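Local coordinates for Lin1840 protein (Listeria innocua serovar 6a, PDB 4ZOC) that probably hydrolyses terminal, non-reducing beta-D-glucosyl residues to release beta-D-glucose, acting in beta-1,2-glucan metabolism, at residues I393-P398 and I419-G424; V448-A453 and Y487-F492. The protein carries 2 engineered substitutions. All coordinates share one frame; numbering follows the deposited sequence.

Interaction 1 of 2, residues I393-P398 and I419-G424; sequences IALVGP and INVETG
The carboxylate of Glu422 takes no part in the meeting with Leu395: its extended chain carries it to Arg426, which forms a salt bridge with OE2, and the residue presents its root to the strand instead. Leu395 CD2 lies 3.6 Å from Glu422 CA and 3.9 Å from Glu422 CB. The other flat group, the Asn420 amide, works within the helix start. Thr423 OG1 (2.7 Å) and Thr423 N (2.9 Å) approach Asn420 OD1 from opposite faces of the amide plane, each tilted 29° from it. Asn420 is thus the N-cap, its oxygen gripped twice, while ND2 bonds to Thr401 O and fixes the amide's rotation.

These residues belong to a beta-alpha-beta crossover: strand 393-397, helix 421-426 and strand 432-436, the two strands being parallel neighbours in the mixed sheet of the glycosyl hydrolase family 3 C-terminal domain. Leu395 points from the strand toward the helix, with CG anti to the backbone N (chi1 172°). Its CD2 meets mainly Glu422 but also lies 4.1 Å from Val421 CG1, whereas CD1 meets Val421 CG1 alone, at 3.8 Å, the side chains meeting at a slant. One valine methyl thus touches both leucine branches. Val461, Val432 and Val434 of the flanking strands also touch Leu395.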
loop_
_atom_site.group_PDB
_atom_site.type_symbol
_atom_site.label_atom_id
_atom_site.label_comp_id
_atom_site.label_asym_id
_atom_site.label_seq_id
_atom_site.Cartn_x
_atom_site.Cartn_y
_atom_site.Cartn_z
ATOM N N ILE A 393 40.739 6.338 18.030
ATOM C CA ILE A 393 39.476 6.474 17.307
ATOM C C ILE A 393 39.479 7.781 16.539
ATOM O O ILE A 393 39.664 8.878 17.090
ATOM C CB ILE A 393 38.277 6.498 18.278
ATOM C CG1 ILE A 393 38.129 5.128 18.917
ATOM C CG2 ILE A 393 37.022 6.917 17.490
ATOM C CD1 ILE A 393 37.120 5.075 20.085
ATOM N N ALA A 394 39.242 7.697 15.253
ATOM C CA ALA A 394 38.781 8.866 14.485
ATOM C C ALA A 394 37.255 8.812 14.427
ATOM O O ALA A 394 36.635 7.885 13.872
ATOM C CB ALA A 394 39.356 8.878 13.074
ATOM N N LEU A 395 36.677 9.831 15.023
ATOM C CA LEU A 395 35.210 9.993 15.143
ATOM C C LEU A 395 34.817 11.007 14.073
ATOM O O LEU A 395 35.166 12.183 14.143
ATOM C CB LEU A 395 34.830 10.498 16.550
ATOM C CG LEU A 395 33.351 10.874 16.676
ATOM C CD1 LEU A 395 32.387 9.734 16.445
ATOM C CD2 LEU A 395 33.103 11.456 18.030
ATOM N N VAL A 396 34.126 10.565 13.060
ATOM C CA VAL A 396 33.815 11.461 11.971
ATOM C C VAL A 396 32.348 11.419 11.566
ATOM O O VAL A 396 31.691 10.384 11.728
ATOM C CB VAL A 396 34.720 11.239 10.736
ATOM C CG1 VAL A 396 36.228 11.169 11.110
ATOM C CG2 VAL A 396 34.413 9.968 10.107
ATOM N N GLY A 397 31.871 12.529 10.992
ATOM C CA GLY A 397 30.549 12.591 10.450
ATOM C C GLY A 397 29.579 13.524 11.116
ATOM O O GLY A 397 29.936 14.248 12.027
ATOM N N PRO A 398 28.341 13.541 10.621
ATOM C CA PRO A 398 27.358 14.508 11.115
ATOM C C PRO A 398 26.799 14.286 12.495
ATOM O O PRO A 398 26.324 15.283 13.086
ATOM C CB PRO A 398 26.280 14.477 10.067
ATOM C CG PRO A 398 26.379 13.146 9.435
ATOM C CD PRO A 398 27.842 12.807 9.467
ATOM N N ILE A 419 24.063 14.022 26.125
ATOM C CA ILE A 419 25.460 13.713 25.963
ATOM C C ILE A 419 25.676 13.352 24.509
ATOM O O ILE A 419 25.156 12.295 24.042
ATOM C CB ILE A 419 25.889 12.543 26.864
ATOM C CG1 ILE A 419 25.562 12.759 28.375
ATOM C CG2 ILE A 419 27.380 12.197 26.687
ATOM C CD1 ILE A 419 26.199 13.933 29.008
ATOM N N ASN A 420 26.430 14.183 23.777
ATOM C CA ASN A 420 26.722 13.873 22.374
ATOM C C ASN A 420 27.747 12.741 22.214
ATOM O O ASN A 420 28.338 12.214 23.204
ATOM C CB ASN A 420 27.018 15.121 21.576
ATOM C CG ASN A 420 28.402 15.713 21.875
ATOM O OD1 ASN A 420 29.134 15.198 22.710
ATOM N ND2 ASN A 420 28.776 16.719 21.139
ATOM N N VAL A 421 27.950 12.289 20.968
ATOM C CA VAL A 421 28.822 11.163 20.756
ATOM C C VAL A 421 30.272 11.478 21.146
ATOM O O VAL A 421 30.887 10.652 21.802
ATOM C CB VAL A 421 28.730 10.656 19.328
ATOM C CG1 VAL A 421 29.670 9.497 19.114
ATOM C CG2 VAL A 421 27.290 10.220 19.056
ATOM N N GLU A 422 30.806 12.642 20.730
ATOM C CA GLU A 422 32.157 13.001 21.106
ATOM C C GLU A 422 32.340 12.978 22.628
ATOM O O GLU A 422 33.272 12.352 23.146
ATOM C CB GLU A 422 32.593 14.387 20.565
ATOM C CG GLU A 422 33.983 14.770 21.084
ATOM C CD GLU A 422 34.499 16.119 20.567
ATOM O OE1 GLU A 422 33.754 16.842 19.888
ATOM O OE2 GLU A 422 35.695 16.402 20.805
ATOM N N THR A 423 31.430 13.595 23.345
ATOM C CA THR A 423 31.542 13.727 24.798
ATOM C C THR A 423 31.483 12.348 25.446
ATOM O O THR A 423 32.273 12.038 26.348
ATOM C CB THR A 423 30.481 14.685 25.346
ATOM O OG1 THR A 423 30.686 15.969 24.778
ATOM C CG2 THR A 423 30.524 14.793 26.902
ATOM N N GLY A 424 30.575 11.510 24.969
ATOM C CA GLY A 424 30.433 10.141 25.478
ATOM C C GLY A 424 31.720 9.339 25.220
ATOM O O GLY A 424 32.259 8.683 26.134
#

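Interaction 2 of 2, residues V448-A453 and Y487-F492; sequences VAVKAA and YQLAKF
Aromatic contact comes first: Phe492 turns the edge of its ring, not a face, to helix 448-453. Val450 CG1 lies in the ring plane, 4.0 Å from Phe492 CE2, and Val450 CB is 4.2 Å from that same carbon. Near the plane as well, at the neighbouring corner, Lys451 CB stands 4.3 Å from Phe492 CZ. The phenyl group reaches this far because CG is anti to the backbone N (chi1 -179°), which projects the ring straight toward the other helix, where it runs past Val450 in the opposite direction.

Purely aliphatic contact is lighter. Val450 uses its second methyl, CG2, which is 4.5 Å from Leu489 CD1, a loose touch; thus its two branches serve different partners one helical turn apart. Leu489 starts off to one side of the line between the helices and brings CD1 closer only at the end, and it also rests on Thr437, Leu442 and Leu462. Leu496 and Val435 also touch Val450.

Of the polar side chains, Lys451 contributes its methylene root alone: the extended chain leads its amine away from the contact.

The backbones bear out this spacing. The axes of segments 448-453 and 487-492 approach to 11.7 Å and cross at -38° in roughly the same N-to-C sense. Their parent helices, 444-456 and 484-494, pack side by side on one face of the sheet in the family 3 C-terminal domain. With methyls against a ring edge, and neither a ring face nor a charged group engaged between the segments, the contact rests on apolar burial and side-chain fit, with no directional bond identified between the two.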
loop_
_atom_site.group_PDB
_atom_site.type_symbol
_atom_site.label_atom_id
_atom_site.label_comp_id
_atom_site.label_asym_id
_atom_site.label_seq_id
_atom_site.Cartn_x
_atom_site.Cartn_y
_atom_site.Cartn_z
ATOM N N VAL A 448 39.644 16.194 3.100
ATOM C CA VAL A 448 41.008 16.393 3.535
ATOM C C VAL A 448 41.103 16.207 5.035
ATOM O O VAL A 448 41.971 15.485 5.509
ATOM C CB VAL A 448 41.543 17.771 3.068
ATOM C CG1 VAL A 448 42.813 18.141 3.821
ATOM C CG2 VAL A 448 41.792 17.731 1.562
ATOM N N ALA A 449 40.162 16.776 5.783
ATOM C CA ALA A 449 40.215 16.707 7.228
ATOM C C ALA A 449 39.919 15.294 7.741
ATOM O O ALA A 449 40.539 14.840 8.701
ATOM C CB ALA A 449 39.248 17.705 7.819
ATOM N N VAL A 450 38.964 14.600 7.119
ATOM C CA VAL A 450 38.701 13.198 7.456
ATOM C C VAL A 450 39.901 12.322 7.157
ATOM O O VAL A 450 40.254 11.458 7.925
ATOM C CB VAL A 450 37.438 12.703 6.715
ATOM C CG1 VAL A 450 37.257 11.203 6.814
ATOM C CG2 VAL A 450 36.200 13.371 7.286
ATOM N N LYS A 451 40.547 12.544 6.024
ATOM C CA LYS A 451 41.679 11.683 5.651
ATOM C C LYS A 451 42.830 11.847 6.670
ATOM O O LYS A 451 43.450 10.856 7.198
ATOM C CB LYS A 451 42.085 11.991 4.233
ATOM C CG LYS A 451 43.323 11.255 3.788
ATOM C CD LYS A 451 43.673 11.710 2.368
ATOM C CE LYS A 451 44.846 10.938 1.804
ATOM N NZ LYS A 451 44.628 10.716 0.352
ATOM N N ALA A 452 43.066 13.075 7.032
ATOM C CA ALA A 452 44.121 13.332 8.046
ATOM C C ALA A 452 43.824 12.678 9.399
ATOM O O ALA A 452 44.775 12.088 10.036
ATOM C CB ALA A 452 44.308 14.825 8.207
ATOM N N ALA A 453 42.584 12.769 9.877
ATOM C CA ALA A 453 42.226 12.158 11.177
ATOM C C ALA A 453 42.330 10.641 11.181
ATOM O O ALA A 453 42.825 10.016 12.134
ATOM C CB ALA A 453 40.830 12.591 11.654
ATOM N N TYR A 487 26.017 8.672 2.415
ATOM C CA TYR A 487 26.470 7.476 1.728
ATOM C C TYR A 487 27.792 7.756 1.021
ATOM O O TYR A 487 28.694 6.897 1.074
ATOM C CB TYR A 487 25.452 6.937 0.711
ATOM C CG TYR A 487 24.122 6.535 1.319
ATOM C CD1 TYR A 487 23.953 5.292 1.824
ATOM C CD2 TYR A 487 23.031 7.408 1.335
ATOM C CE1 TYR A 487 22.745 4.892 2.394
ATOM C CE2 TYR A 487 21.840 7.042 1.945
ATOM C CZ TYR A 487 21.687 5.783 2.427
ATOM O OH TYR A 487 20.442 5.432 2.955
ATOM N N GLN A 488 27.958 8.945 0.461
ATOM C CA GLN A 488 29.257 9.291 -0.149
ATOM C C GLN A 488 30.374 9.297 0.893
ATOM O O GLN A 488 31.494 8.910 0.605
ATOM C CB GLN A 488 29.212 10.644 -0.907
ATOM C CG GLN A 488 28.247 10.687 -2.091
ATOM C CD GLN A 488 27.895 12.126 -2.458
ATOM O OE1 GLN A 488 28.430 13.118 -1.885
ATOM N NE2 GLN A 488 27.028 12.272 -3.427
ATOM N N LEU A 489 30.104 9.839 2.058
ATOM C CA LEU A 489 31.081 9.809 3.155
ATOM C C LEU A 489 31.463 8.418 3.561
ATOM O O LEU A 489 32.645 8.133 3.740
ATOM C CB LEU A 489 30.551 10.660 4.375
ATOM C CG LEU A 489 31.405 10.698 5.608
ATOM C CD1 LEU A 489 32.820 11.201 5.337
ATOM C CD2 LEU A 489 30.730 11.602 6.689
ATOM N N ALA A 490 30.509 7.523 3.726
ATOM C CA ALA A 490 30.836 6.131 4.100
ATOM C C ALA A 490 31.723 5.474 3.009
ATOM O O ALA A 490 32.654 4.786 3.303
ATOM C CB ALA A 490 29.548 5.379 4.281
ATOM N N LYS A 491 31.401 5.739 1.742
ATOM C CA LYS A 491 32.174 5.278 0.578
ATOM C C LYS A 491 33.592 5.826 0.636
ATOM O O LYS A 491 34.541 5.040 0.570
ATOM C CB LYS A 491 31.491 5.671 -0.725
ATOM C CG LYS A 491 32.088 5.102 -2.028
ATOM C CD LYS A 491 31.206 5.455 -3.231
ATOM C CE LYS A 491 31.291 6.939 -3.598
ATOM N NZ LYS A 491 30.763 7.163 -4.980
ATOM N N PHE A 492 33.729 7.132 0.834
ATOM C CA PHE A 492 35.047 7.731 1.069
ATOM C C PHE A 492 35.858 7.141 2.209
ATOM O O PHE A 492 36.984 6.794 1.985
ATOM C CB PHE A 492 34.930 9.242 1.197
ATOM C CG PHE A 492 36.234 9.914 1.422
ATOM C CD1 PHE A 492 37.140 10.078 0.371
ATOM C CD2 PHE A 492 36.536 10.436 2.651
ATOM C CE1 PHE A 492 38.369 10.717 0.596
ATOM C CE2 PHE A 492 37.758 11.058 2.871
ATOM C CZ PHE A 492 38.667 11.234 1.823
#

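How the interactions relate
From the N terminus, interaction 1 closes first: 20 residues without helix or strand separate its two segments, on strand 393-397 and helix 421-426. Interaction 2 opens only after that, on helix 444-456, and closes on helix 484-494 once strand 459-465 has been passed. The two are in series, neither nested nor crossed. Their centres are about 15 Å apart, on opposite faces of the mixed sheet: Ala394 CB sits 3.8 Å from Ala453 O, and Gly397 CA 3.9 Å from Leu489 CD2, on the side away from Leu395. Interaction 1 ties helix 421-426 to the strand on one face; interaction 2 ties two helices together on the other, and these also touch the strand.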